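Local coordinates for galactose-1-phosphate uridylyltransferase (Bacillus cereus, PDB 4QVU), which binds zinc in a HIT-like fold and may act as a UDP-glucose:hexose-1-phosphate uridylyltransferase, though its function has not been established, at residues A[162-165]-A[166-170]. Numbering follows the deposited sequence.
Sequences PIIG and FTEFN
The carboxylate of Glu168 lies beside the CB edge of Pro162, with CB 3.4 Å from Glu168 CD, and from there it reaches two consecutive backbone amides. Ile163 N donates to Glu168 OE1 at 2.8 Å, and Ile164 N donates to Glu168 OE2 at 3.2 Å. Both bonds are nearly straight and arrive on the syn sides of the oxygens, 25° and 23° out of the carboxylate plane. The extended chain of Glu168 beyond CG (chi2 175°) carries the group back across the loop to these amides. The next carbon of the same ring, Pro162 CG, lies 3.4 Å from Phe166 O. The Phe166 ring has Gly165 O over one face, while Ile164 CG2 comes to the ring edge, 4.2 Å from CD2. A single side chain thus ties back the loop between strands 154-159 and 169-173, neighbours in the antiparallel sheet of this HIT-like fold. Lys218, on strand 214-222, forms a salt bridge with Glu168 OE1, and Ile164 of a second subunit packs on Phe166. Two amides and a lysine converging on one buried carboxylate would be expected to stabilise its negative charge, probably keeping Glu168 ionised.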
loop_
_atom_site.group_PDB
_atom_site.type_symbol
_atom_site.label_atom_id
_atom_site.label_comp_id
_atom_site.label_asym_id
_atom_site.label_seq_id
_atom_site.Cartn_x
_atom_site.Cartn_y
_atom_site.Cartn_z
ATOM N N PRO A 162 -6.805 3.770 4.170
ATOM C CA PRO A 162 -6.896 5.219 3.922
ATOM C C PRO A 162 -6.426 5.621 2.519
ATOM O O PRO A 162 -5.749 4.846 1.842
ATOM C CB PRO A 162 -5.977 5.824 5.001
ATOM C CG PRO A 162 -5.086 4.746 5.414
ATOM C CD PRO A 162 -5.878 3.483 5.287
ATOM N N ILE A 163 -6.779 6.844 2.086
ATOM C CA ILE A 163 -6.393 7.347 0.775
ATOM C C ILE A 163 -4.883 7.604 0.744
ATOM O O ILE A 163 -4.237 7.215 -0.226
ATOM C CB ILE A 163 -7.190 8.623 0.393
ATOM C CG1 ILE A 163 -8.718 8.394 0.505
ATOM C CG2 ILE A 163 -6.789 9.138 -1.004
ATOM C CD1 ILE A 163 -9.622 9.613 0.212
ATOM N N ILE A 164 -4.329 8.246 1.800
ATOM C CA ILE A 164 -2.919 8.653 1.859
ATOM C C ILE A 164 -2.072 7.689 2.713
ATOM O O ILE A 164 -0.882 7.587 2.444
ATOM C CB ILE A 164 -2.804 10.114 2.375
ATOM C CG1 ILE A 164 -3.424 11.085 1.360
ATOM C CG2 ILE A 164 -1.362 10.541 2.675
ATOM C CD1 ILE A 164 -2.805 11.018 -0.178
ATOM N N GLY A 165 -2.657 6.982 3.674
ATOM C CA GLY A 165 -1.905 6.020 4.473
ATOM C C GLY A 165 -1.773 6.334 5.947
ATOM O O GLY A 165 -1.060 5.619 6.655
ATOM N N PHE A 166 -2.458 7.375 6.448
ATOM C CA PHE A 166 -2.353 7.699 7.866
ATOM C C PHE A 166 -3.747 7.602 8.494
ATOM O O PHE A 166 -4.494 6.700 8.115
ATOM C CB PHE A 166 -1.684 9.069 8.063
ATOM C CG PHE A 166 -0.217 9.049 7.685
ATOM C CD1 PHE A 166 0.754 8.668 8.610
ATOM C CD2 PHE A 166 0.193 9.380 6.397
ATOM C CE1 PHE A 166 2.107 8.647 8.264
ATOM C CE2 PHE A 166 1.554 9.341 6.045
ATOM C CZ PHE A 166 2.498 8.979 6.981
ATOM N N THR A 167 -4.093 8.461 9.467
ATOM C CA THR A 167 -5.405 8.389 10.102
ATOM C C THR A 167 -6.411 9.224 9.309
ATOM O O THR A 167 -6.151 10.372 8.966
ATOM C CB THR A 167 -5.350 8.820 11.571
ATOM O OG1 THR A 167 -4.259 8.152 12.206
ATOM C CG2 THR A 167 -6.645 8.496 12.324
ATOM N N GLU A 168 -7.564 8.617 9.021
ATOM C CA GLU A 168 -8.699 9.204 8.306
ATOM C C GLU A 168 -9.970 8.747 8.982
ATOM O O GLU A 168 -10.171 7.545 9.153
ATOM C CB GLU A 168 -8.684 8.830 6.808
ATOM C CG GLU A 168 -7.465 9.370 6.069
ATOM C CD GLU A 168 -7.299 8.966 4.616
ATOM O OE1 GLU A 168 -8.152 8.213 4.095
ATOM O OE2 GLU A 168 -6.292 9.387 4.003
ATOM N N PHE A 169 -10.787 9.714 9.438
ATOM C CA PHE A 169 -12.060 9.466 10.110
ATOM C C PHE A 169 -13.191 9.705 9.123
ATOM O O PHE A 169 -13.312 10.799 8.576
ATOM C CB PHE A 169 -12.220 10.346 11.363
ATOM C CG PHE A 169 -11.092 10.261 12.369
ATOM C CD1 PHE A 169 -10.986 9.175 13.231
ATOM C CD2 PHE A 169 -10.163 11.286 12.484
ATOM C CE1 PHE A 169 -9.951 9.102 14.165
ATOM C CE2 PHE A 169 -9.139 11.219 13.434
ATOM C CZ PHE A 169 -9.049 10.136 14.276
ATOM N N ASN A 170 -13.995 8.667 8.864
ATOM C CA ASN A 170 -15.103 8.724 7.914
ATOM C C ASN A 170 -16.412 8.782 8.661
ATOM O O ASN A 170 -16.699 7.922 9.495
ATOM C CB ASN A 170 -15.062 7.526 6.967
ATOM C CG ASN A 170 -13.728 7.371 6.275
ATOM O OD1 ASN A 170 -13.309 8.205 5.467
ATOM N ND2 ASN A 170 -13.004 6.328 6.628
#